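Local coordinates for protein phosphoribosylaminoimidazole-succinocarboxamide synthase (Pyrococcus horikoshii, PDB 3U55) that catalyses the ATP-dependent joining of L-aspartate to a phosphoribosyl aminoimidazole carboxylate, forming SAICAR in de novo purine biosynthesis, at residues Thr32-Lys38 against Lys210-Asp216; Gly64-His68 against Asp185-Asp190; Tyr163-Ile169 against Ile227-Ile231. One frame throughout, in Å; residues are numbered along the deposited sequence. Where two conformers were deposited one is given.

Contact 1: Thr32-Lys38 against Lys210-Asp216; sequences TAFDGTK and KDVFRFD. With SO4 (sulfate ion), chain C.
Lys-38 and Phe-213 both set CG trans to the backbone nitrogen (chi1 -167° and 166°), and with the lysine extended to its end the two side chains run alongside one another with opposite headings. Lys-38 CG packs 3.7 Å from Phe-213 CZ, and the ammonium continues to the C-terminal end of helix 211-214. There Lys-38 NZ bonds Phe-213 O at 2.8 Å, nearly in line with the carbonyl, and more weakly Arg-214 O. A salt bridge of 2.8 Å joins Lys-38 NZ to Asp-216 OD1, which is met from above the carboxylate plane; a water links the same nitrogen to OD2. Cut back to alanine, the position would probably leave the Asp-216 carboxylate without its charge mate and the carbonyls of Phe-213 and Arg-214 without this donor.

The lysine is placed by a beta hairpin: a type I' turn spans Phe-34 to Thr-37, and Thr-37 and Lys-38 both face Ala-33 in a classic beta bulge. Ala-33 CB sits 3.6 Å from Phe-213 CE2. Beyond it, Phe-34 turns its ring edge toward the face of Phe-215 in an offset edge-to-face pair, planes at 61°.

A sulfate, probably from the crystallisation liquor, is gripped from both segments: Phe-34 N reaches its O4 at 3.1 Å, Lys-210 NZ its O1 at 2.8 Å, and Arg-214 NH1 the same O1 at 3.1 Å. Asp-211 holds Arg-214 NH2 by a salt bridge, steadying the guanidinium, whose edge meets the anion. Backbone N-H, lysine and arginine together make a place suited to an anion.

Phe-213 also meets Ala-40 of strand 38-41, Phe-42 just beyond it, ring against ring, and Leu-220, so the short helix lies against both the hairpin and helix 220-232.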
loop_
_atom_site.group_PDB
_atom_site.type_symbol
_atom_site.label_atom_id
_atom_site.label_comp_id
_atom_site.label_asym_id
_atom_site.label_seq_id
_atom_site.Cartn_x
_atom_site.Cartn_y
_atom_site.Cartn_z
ATOM N N THR A 32 14.588 -20.254 -3.165
ATOM C CA THR A 32 13.196 -20.259 -3.616
ATOM C C THR A 32 12.864 -18.938 -4.285
ATOM O O THR A 32 13.388 -17.895 -3.906
ATOM C CB THR A 32 12.184 -20.485 -2.460
ATOM O OG1 THR A 32 12.436 -19.555 -1.399
ATOM C CG2 THR A 32 12.261 -21.911 -1.925
ATOM N N ALA A 33 11.989 -18.987 -5.285
ATOM C CA ALA A 33 11.549 -17.781 -5.970
ATOM C C ALA A 33 10.104 -17.923 -6.412
ATOM O O ALA A 33 9.552 -19.025 -6.409
ATOM C CB ALA A 33 12.447 -17.476 -7.163
ATOM N N PHE A 34 9.506 -16.793 -6.783
ATOM C CA PHE A 34 8.143 -16.735 -7.311
ATOM C C PHE A 34 7.149 -17.522 -6.456
ATOM O O PHE A 34 6.455 -18.417 -6.950
ATOM C CB PHE A 34 8.103 -17.196 -8.775
ATOM C CG PHE A 34 9.125 -16.525 -9.657
ATOM C CD1 PHE A 34 9.147 -15.140 -9.800
ATOM C CD2 PHE A 34 10.054 -17.284 -10.361
ATOM C CE1 PHE A 34 10.086 -14.521 -10.617
ATOM C CE2 PHE A 34 10.995 -16.674 -11.188
ATOM C CZ PHE A 34 11.010 -15.291 -11.316
ATOM N N ASP A 35 7.112 -17.182 -5.169
ATOM C CA ASP A 35 6.183 -17.770 -4.202
ATOM C C ASP A 35 6.286 -19.301 -4.129
ATOM O O ASP A 35 5.270 -20.003 -4.111
ATOM C CB ASP A 35 4.743 -17.325 -4.509
ATOM C CG ASP A 35 3.894 -17.184 -3.260
ATOM O OD1 ASP A 35 4.283 -16.409 -2.359
ATOM O OD2 ASP A 35 2.831 -17.838 -3.188
ATOM N N GLY A 36 7.518 -19.807 -4.103
ATOM C CA GLY A 36 7.770 -21.237 -3.922
ATOM C C GLY A 36 7.784 -22.097 -5.174
ATOM O O GLY A 36 8.166 -23.270 -5.117
ATOM N N THR A 37 7.376 -21.525 -6.304
ATOM C CA THR A 37 7.252 -22.286 -7.551
ATOM C C THR A 37 8.599 -22.635 -8.188
ATOM O O THR A 37 8.713 -23.649 -8.884
ATOM C CB THR A 37 6.358 -21.565 -8.582
ATOM O OG1 THR A 37 6.906 -20.275 -8.876
ATOM C CG2 THR A 37 4.938 -21.404 -8.042
ATOM N N LYS A 38 9.609 -21.795 -7.958
ATOM C CA LYS A 38 10.960 -22.057 -8.455
ATOM C C LYS A 38 11.890 -22.429 -7.303
ATOM O O LYS A 38 12.019 -21.679 -6.336
ATOM C CB LYS A 38 11.512 -20.852 -9.227
ATOM C CG LYS A 38 12.760 -21.165 -10.033
ATOM C CD LYS A 38 13.191 -19.995 -10.901
ATOM C CE LYS A 38 14.417 -20.365 -11.724
ATOM N NZ LYS A 38 14.712 -19.340 -12.767
ATOM N N LYS A 210 20.019 -12.322 -6.080
ATOM C CA LYS A 210 19.046 -13.379 -6.337
ATOM C C LYS A 210 18.338 -13.298 -7.707
ATOM O O LYS A 210 17.799 -14.299 -8.174
ATOM C CB LYS A 210 18.021 -13.414 -5.201
ATOM C CG LYS A 210 17.257 -14.722 -5.068
ATOM C CD LYS A 210 16.244 -14.600 -3.945
ATOM C CE LYS A 210 15.429 -15.850 -3.797
ATOM N NZ LYS A 210 14.390 -15.718 -2.729
ATOM N N ASP A 211 18.342 -12.127 -8.346
ATOM C CA ASP A 211 17.736 -11.978 -9.685
ATOM C C ASP A 211 18.435 -12.843 -10.745
ATOM O O ASP A 211 17.840 -13.184 -11.771
ATOM C CB ASP A 211 17.704 -10.512 -10.136
ATOM C CG ASP A 211 16.502 -9.743 -9.584
ATOM O OD1 ASP A 211 15.529 -10.366 -9.104
ATOM O OD2 ASP A 211 16.523 -8.500 -9.658
ATOM N N VAL A 212 19.692 -13.191 -10.484
ATOM C CA VAL A 212 20.456 -14.108 -11.333
ATOM C C VAL A 212 19.791 -15.490 -11.339
ATOM O O VAL A 212 19.747 -16.157 -12.372
ATOM C CB VAL A 212 21.936 -14.179 -10.873
ATOM C CG1 VAL A 212 22.687 -15.337 -11.538
ATOM C CG2 VAL A 212 22.632 -12.860 -11.176
ATOM N N PHE A 213 19.261 -15.895 -10.184
ATOM C CA PHE A 213 18.475 -17.123 -10.059
ATOM C C PHE A 213 17.039 -16.943 -10.550
ATOM O O PHE A 213 16.535 -17.789 -11.288
ATOM C CB PHE A 213 18.496 -17.631 -8.612
ATOM C CG PHE A 213 17.455 -18.679 -8.306
ATOM C CD1 PHE A 213 17.474 -19.921 -8.946
ATOM C CD2 PHE A 213 16.462 -18.428 -7.367
ATOM C CE1 PHE A 213 16.513 -20.886 -8.657
ATOM C CE2 PHE A 213 15.498 -19.392 -7.064
ATOM C CZ PHE A 213 15.525 -20.623 -7.712
ATOM N N ARG A 214 16.391 -15.848 -10.147
ATOM C CA ARG A 214 15.017 -15.551 -10.572
ATOM C C ARG A 214 14.867 -15.575 -12.094
ATOM O O ARG A 214 13.902 -16.140 -12.620
ATOM C CB ARG A 214 14.539 -14.193 -10.035
ATOM C CG ARG A 214 14.168 -14.170 -8.558
ATOM C CD ARG A 214 13.467 -12.865 -8.191
ATOM N NE ARG A 214 13.328 -12.719 -6.743
ATOM C CZ ARG A 214 14.084 -11.932 -5.979
ATOM N NH1 ARG A 214 13.870 -11.890 -4.672
ATOM N NH2 ARG A 214 15.049 -11.186 -6.510
ATOM N N PHE A 215 15.822 -14.969 -12.797
ATOM C CA PHE A 215 15.689 -14.795 -14.246
ATOM C C PHE A 215 16.790 -15.448 -15.084
ATOM O O PHE A 215 16.984 -15.087 -16.250
ATOM C CB PHE A 215 15.541 -13.305 -14.579
ATOM C CG PHE A 215 14.392 -12.646 -13.869
ATOM C CD1 PHE A 215 13.077 -12.974 -14.192
ATOM C CD2 PHE A 215 14.623 -11.707 -12.868
ATOM C CE1 PHE A 215 12.009 -12.372 -13.528
ATOM C CE2 PHE A 215 13.562 -11.101 -12.200
ATOM C CZ PHE A 215 12.253 -11.436 -12.532
ATOM N N ASP A 216 17.484 -16.419 -14.492
ATOM C CA ASP A 216 18.550 -17.178 -15.160
ATOM C C ASP A 216 19.536 -16.269 -15.907
ATOM O O ASP A 216 19.769 -16.427 -17.111
ATOM C CB ASP A 216 17.962 -18.249 -16.094
ATOM C CG ASP A 216 17.022 -19.212 -15.376
ATOM O OD1 ASP A 216 17.164 -19.417 -14.148
ATOM O OD2 ASP A 216 16.134 -19.771 -16.048
HETATM S S SO4 C . 10.934 -14.211 -4.183
HETATM O O1 SO4 C . 12.357 -14.525 -4.189
HETATM O O2 SO4 C . 10.219 -15.265 -3.472
HETATM O O3 SO4 C . 10.735 -12.933 -3.504
HETATM O O4 SO4 C . 10.448 -14.131 -5.560
HETATM O O HOH W 1 16.234 -18.040 -1.466
HETATM O O HOH W 2 14.939 -21.723 -14.824
#

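Contact 2: Gly64-His68 against Asp185-Asp190; sequences GIKTH and DIVLAD
Thr-67 and Leu-188 approach to 4.4 Å between their CA atoms and form a single beta bridge, while the end-to-end directions of the short segments 65-68 and 185-190 lie 64° apart. The bonds follow the parallel-bridge pattern, with Leu-188 donating and accepting on the two sides of Thr-67: Leu-188 N to Lys-66 O is 2.9 Å and straight at 165°, and His-68 N to Leu-188 O is 2.7 Å but more bent. The bridge adds the connection between helix 45-62 and strand 69-72 to strand 186-188 of the six-stranded antiparallel sheet. Gly-64, at positive phi, closes a Schellman motif that ends the helix and starts this connection. A water bonded to both Lys-66 O and Ile-186 O makes a further link.

Among the side chains, Val-187 CG1 lies against the backbone at 3.3 Å from Thr-67 C. Lys-66 passes Asp-185 at a slant, and their salt bridge is long, 3.9 Å from NZ to OD1. Leu-188 also packs on Leu-60 of helix 45-62, so the strand's side chain touches the helix that precedes the bridge.

His-68 CG sits between the backbone N and the carbonyl carbon (chi1 72°), which lays one ring face over Ala-189: Ala-189 CA stands 3.5 Å from the ring centroid, almost exactly on its normal, a CH-pi contact. At the ring's edge, His-68 NE2 makes a weak hydrogen bond of 2.8 Å to Asp-190 O.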
loop_
_atom_site.group_PDB
_atom_site.type_symbol
_atom_site.label_atom_id
_atom_site.label_comp_id
_atom_site.label_asym_id
_atom_site.label_seq_id
_atom_site.Cartn_x
_atom_site.Cartn_y
_atom_site.Cartn_z
ATOM N N GLY A 64 25.682 2.708 14.835
ATOM C CA GLY A 64 24.636 2.911 15.842
ATOM C C GLY A 64 23.276 2.280 15.570
ATOM O O GLY A 64 22.286 2.635 16.220
ATOM N N ILE A 65 23.223 1.345 14.623
ATOM C CA ILE A 65 21.996 0.583 14.355
ATOM C C ILE A 65 21.953 -0.645 15.252
ATOM O O ILE A 65 22.895 -1.439 15.258
ATOM C CB ILE A 65 21.898 0.124 12.862
ATOM C CG1 ILE A 65 22.000 1.316 11.901
ATOM C CG2 ILE A 65 20.609 -0.683 12.614
ATOM C CD1 ILE A 65 20.887 2.340 12.052
ATOM N N LYS A 66 20.868 -0.799 16.012
ATOM C CA LYS A 66 20.666 -2.003 16.816
ATOM C C LYS A 66 20.256 -3.172 15.935
ATOM O O LYS A 66 19.247 -3.095 15.238
ATOM C CB LYS A 66 19.595 -1.779 17.889
ATOM C CG LYS A 66 20.050 -0.968 19.076
ATOM C CD LYS A 66 19.050 -1.084 20.228
ATOM C CE LYS A 66 19.239 0.044 21.221
ATOM N NZ LYS A 66 18.712 1.320 20.666
ATOM N N THR A 67 21.042 -4.248 15.967
ATOM C CA THR A 67 20.729 -5.456 15.202
ATOM C C THR A 67 20.679 -6.669 16.119
ATOM O O THR A 67 21.169 -6.620 17.257
ATOM C CB THR A 67 21.747 -5.747 14.076
ATOM O OG1 THR A 67 22.922 -6.360 14.624
ATOM C CG2 THR A 67 22.123 -4.485 13.299
ATOM N N HIS A 68 20.104 -7.758 15.622
ATOM C CA HIS A 68 20.003 -8.979 16.417
ATOM C C HIS A 68 21.310 -9.789 16.462
ATOM O O HIS A 68 21.372 -10.825 17.120
ATOM C CB HIS A 68 18.785 -9.825 16.001
ATOM C CG HIS A 68 18.918 -10.517 14.675
ATOM N ND1 HIS A 68 18.114 -11.581 14.318
ATOM C CD2 HIS A 68 19.736 -10.294 13.618
ATOM C CE1 HIS A 68 18.436 -11.986 13.102
ATOM N NE2 HIS A 68 19.419 -11.224 12.656
ATOM N N ASP A 185 12.973 -1.669 22.641
ATOM C CA ASP A 185 13.692 -1.057 21.517
ATOM C C ASP A 185 13.487 -1.862 20.236
ATOM O O ASP A 185 13.374 -3.087 20.271
ATOM C CB ASP A 185 15.196 -0.953 21.800
ATOM C CG ASP A 185 15.524 0.037 22.906
ATOM O OD1 ASP A 185 16.542 -0.168 23.590
ATOM O OD2 ASP A 185 14.781 1.020 23.088
ATOM N N ILE A 186 13.476 -1.162 19.109
ATOM C CA ILE A 186 13.273 -1.793 17.811
ATOM C C ILE A 186 14.619 -2.208 17.220
ATOM O O ILE A 186 15.530 -1.385 17.053
ATOM C CB ILE A 186 12.470 -0.868 16.869
ATOM C CG1 ILE A 186 11.088 -0.595 17.483
ATOM C CG2 ILE A 186 12.346 -1.485 15.458
ATOM C CD1 ILE A 186 10.284 0.484 16.789
ATOM N N VAL A 187 14.718 -3.493 16.908
ATOM C CA VAL A 187 15.975 -4.138 16.550
ATOM C C VAL A 187 15.883 -4.778 15.160
ATOM O O VAL A 187 14.925 -5.491 14.860
ATOM C CB VAL A 187 16.336 -5.217 17.607
ATOM C CG1 VAL A 187 17.621 -5.938 17.243
ATOM C CG2 VAL A 187 16.448 -4.584 19.004
ATOM N N LEU A 188 16.885 -4.505 14.329
ATOM C CA LEU A 188 16.986 -5.088 12.990
ATOM C C LEU A 188 17.294 -6.581 13.088
ATOM O O LEU A 188 18.235 -6.985 13.784
ATOM C CB LEU A 188 18.073 -4.375 12.184
ATOM C CG LEU A 188 18.235 -4.835 10.739
ATOM C CD1 LEU A 188 16.925 -4.646 10.003
ATOM C CD2 LEU A 188 19.363 -4.083 10.049
ATOM N N ALA A 189 16.500 -7.394 12.395
ATOM C CA ALA A 189 16.614 -8.854 12.476
ATOM C C ALA A 189 16.862 -9.497 11.108
ATOM O O ALA A 189 17.443 -8.862 10.224
ATOM C CB ALA A 189 15.369 -9.441 13.148
ATOM N N ASP A 190 16.441 -10.756 10.951
ATOM C CA ASP A 190 16.594 -11.508 9.698
ATOM C C ASP A 190 18.038 -11.452 9.164
ATOM O O ASP A 190 18.993 -11.625 9.937
ATOM C CB ASP A 190 15.552 -11.062 8.643
ATOM C CG ASP A 190 15.372 -12.083 7.522
ATOM O OD1 ASP A 190 15.577 -11.723 6.342
ATOM O OD2 ASP A 190 15.040 -13.250 7.817
HETATM O O HOH W 3 17.385 -1.024 14.900
#

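Contact 3: Tyr163-Ile169 against Ile227-Ile231; sequences YLAKKGI and IYERI
Tyr-163 and Ile-231 cross at about a right angle, the phenol coming edge-on: Ile-231 CG2 sits at the ring's edge, near its plane, 3.4 Å from Tyr-163 OH. The tyrosine reaches this far because its CG stands anti to the backbone N (chi1 175°). Ile-231 CD1, on the other branch, meets Leu-164 CD2 of helix 143-165 at 4.0 Å, the two side chains crossing on a slant. Ile-231 has two deposited conformers, so its methyl positions are less certain.

Lys-167 takes a different course: it runs beside the backbone of Arg-230 and Ile-231, then bends at its last torsion to bring NZ 3.2 Å from Ile-231 O, a hydrogen bond tilted from the carbonyl plane. Its backbone belongs to a Schellman motif that ends helix 143-165, with Gly-168 at positive phi and Leu-164 O accepting from Ile-169 N. Lys-167 N also bonds that oxygen, from the opposite face of its plane.

This helix terminus packs on helix 220-232. Arg-230 passes it with CD 3.6 Å from Lys-167 O, while its guanidinium presents an edge to the carbonyls of Lys-167 and Gly-168. NH1 meets Gly-168 O at too poor an angle for a hydrogen bond; it is salt-bridged to Asp-201, and NH2 to Glu-226. Next to Phe-199 of strand 197-201, which packs on both isoleucines, Ile-169 CD1 touches Ile-227 CD1 at 3.7 Å.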
loop_
_atom_site.group_PDB
_atom_site.type_symbol
_atom_site.label_atom_id
_atom_site.label_comp_id
_atom_site.label_asym_id
_atom_site.label_seq_id
_atom_site.Cartn_x
_atom_site.Cartn_y
_atom_site.Cartn_z
ATOM N N TYR A 163 28.546 2.689 1.531
ATOM C CA TYR A 163 29.563 1.646 1.678
ATOM C C TYR A 163 29.740 0.836 0.397
ATOM O O TYR A 163 30.868 0.542 -0.017
ATOM C CB TYR A 163 29.177 0.730 2.849
ATOM C CG TYR A 163 30.067 -0.473 3.063
ATOM C CD1 TYR A 163 31.236 -0.375 3.822
ATOM C CD2 TYR A 163 29.728 -1.716 2.527
ATOM C CE1 TYR A 163 32.049 -1.485 4.033
ATOM C CE2 TYR A 163 30.537 -2.830 2.729
ATOM C CZ TYR A 163 31.693 -2.705 3.482
ATOM O OH TYR A 163 32.489 -3.802 3.681
ATOM N N LEU A 164 28.623 0.476 -0.230
ATOM C CA LEU A 164 28.648 -0.362 -1.425
ATOM C C LEU A 164 29.100 0.414 -2.665
ATOM O O LEU A 164 29.805 -0.136 -3.508
ATOM C CB LEU A 164 27.290 -1.039 -1.653
ATOM C CG LEU A 164 26.865 -2.089 -0.613
ATOM C CD1 LEU A 164 25.371 -2.392 -0.708
ATOM C CD2 LEU A 164 27.681 -3.381 -0.739
ATOM N N ALA A 165 28.716 1.686 -2.752
ATOM C CA ALA A 165 29.122 2.545 -3.873
ATOM C C ALA A 165 30.644 2.749 -3.922
ATOM O O ALA A 165 31.230 2.862 -5.008
ATOM C CB ALA A 165 28.396 3.882 -3.812
ATOM N N LYS A 166 31.280 2.765 -2.751
ATOM C CA LYS A 166 32.746 2.866 -2.667
ATOM C C LYS A 166 33.423 1.555 -3.069
ATOM O O LYS A 166 34.649 1.490 -3.198
ATOM C CB LYS A 166 33.195 3.309 -1.266
ATOM C CG LYS A 166 32.756 4.721 -0.901
ATOM C CD LYS A 166 33.483 5.268 0.328
ATOM C CE LYS A 166 32.749 4.959 1.628
ATOM N NZ LYS A 166 32.931 3.548 2.073
ATOM N N LYS A 167 32.615 0.516 -3.282
ATOM C CA LYS A 167 33.112 -0.762 -3.778
ATOM C C LYS A 167 32.544 -1.094 -5.162
ATOM O O LYS A 167 32.635 -2.229 -5.625
ATOM C CB LYS A 167 32.862 -1.874 -2.750
ATOM C CG LYS A 167 33.754 -1.738 -1.521
ATOM C CD LYS A 167 33.273 -2.574 -0.354
ATOM C CE LYS A 167 34.067 -2.269 0.905
ATOM N NZ LYS A 167 35.483 -2.716 0.804
ATOM N N GLY A 168 31.980 -0.083 -5.818
ATOM C CA GLY A 168 31.494 -0.207 -7.192
ATOM C C GLY A 168 30.211 -0.998 -7.342
ATOM O O GLY A 168 29.989 -1.647 -8.368
ATOM N N ILE A 169 29.366 -0.959 -6.314
ATOM C CA ILE A 169 28.086 -1.684 -6.297
ATOM C C ILE A 169 26.925 -0.725 -6.004
ATOM O O ILE A 169 26.985 0.019 -5.023
ATOM C CB ILE A 169 28.099 -2.809 -5.220
ATOM C CG1 ILE A 169 29.232 -3.810 -5.483
ATOM C CG2 ILE A 169 26.749 -3.534 -5.157
ATOM C CD1 ILE A 169 29.531 -4.717 -4.316
ATOM N N ILE A 227 30.337 -10.480 -5.297
ATOM C CA ILE A 227 29.944 -9.573 -4.216
ATOM C C ILE A 227 30.866 -9.737 -3.014
ATOM O O ILE A 227 31.413 -8.754 -2.506
ATOM C CB ILE A 227 28.460 -9.791 -3.786
ATOM C CG1 ILE A 227 27.501 -9.279 -4.862
ATOM C CG2 ILE A 227 28.166 -9.124 -2.437
ATOM C CD1 ILE A 227 27.477 -7.748 -5.034
ATOM N N TYR A 228 31.050 -10.983 -2.577
ATOM C CA TYR A 228 31.889 -11.279 -1.426
ATOM C C TYR A 228 33.323 -10.788 -1.642
ATOM O O TYR A 228 33.915 -10.183 -0.747
ATOM C CB TYR A 228 31.866 -12.780 -1.101
ATOM C CG TYR A 228 32.746 -13.172 0.069
ATOM C CD1 TYR A 228 34.101 -13.454 -0.118
ATOM C CD2 TYR A 228 32.229 -13.262 1.362
ATOM C CE1 TYR A 228 34.920 -13.807 0.951
ATOM C CE2 TYR A 228 33.044 -13.623 2.442
ATOM C CZ TYR A 228 34.386 -13.895 2.225
ATOM O OH TYR A 228 35.205 -14.251 3.273
ATOM N N GLU A 229 33.866 -11.057 -2.828
ATOM C CA GLU A 229 35.238 -10.676 -3.175
ATOM C C GLU A 229 35.425 -9.167 -3.209
ATOM O O GLU A 229 36.418 -8.650 -2.702
ATOM C CB GLU A 229 35.648 -11.282 -4.520
ATOM C CG GLU A 229 35.916 -12.782 -4.472
ATOM C CD GLU A 229 36.146 -13.393 -5.847
ATOM O OE1 GLU A 229 36.714 -12.707 -6.726
ATOM O OE2 GLU A 229 35.760 -14.565 -6.045
ATOM N N ARG A 230 34.465 -8.466 -3.806
ATOM C CA ARG A 230 34.504 -7.006 -3.870
ATOM C C ARG A 230 34.439 -6.352 -2.496
ATOM O O ARG A 230 35.094 -5.333 -2.261
ATOM C CB ARG A 230 33.369 -6.476 -4.733
ATOM C CG ARG A 230 33.612 -6.634 -6.203
ATOM C CD ARG A 230 32.881 -5.571 -6.961
ATOM N NE ARG A 230 32.393 -6.088 -8.227
ATOM C CZ ARG A 230 31.793 -5.355 -9.153
ATOM N NH1 ARG A 230 31.606 -4.053 -8.961
ATOM N NH2 ARG A 230 31.384 -5.927 -10.275
ATOM N N ILE A 231 33.649 -6.948 -1.604
ATOM C CA ILE A 231 33.483 -6.423 -0.253
ATOM C C ILE A 231 34.696 -6.741 0.626
ATOM O O ILE A 231 35.234 -5.851 1.292
ATOM C CB ILE A 231 32.156 -6.915 0.390
ATOM C CG1 ILE A 231 30.966 -6.212 -0.274
ATOM C CG2 ILE A 231 32.153 -6.683 1.902
ATOM C CD1 ILE A 231 29.611 -6.810 0.054
#

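Along the chain the segments run 32-38, 64-68, 163-169, 185-190, 210-216, 227-231: contact 2 is nested inside the loop closed by contact 1, and contact 3 crosses both. Their centres are 28 Å apart for contacts 1 and 2 and 23 Å for the other two pairs, with nearest atoms about 8 to 12 Å apart and no direct touch. Contacts 1 and 2 lie on opposite sides of the chain's centre. Helix 211-214 leads to helix 220-232, linking contacts 1 and 3; contacts 2 and 3 are linked through strand 169-180 and helix 45-62. Within the SAICAR synthetase fold, contacts 1 and 2 join early to late chain, contact 3 two later helices.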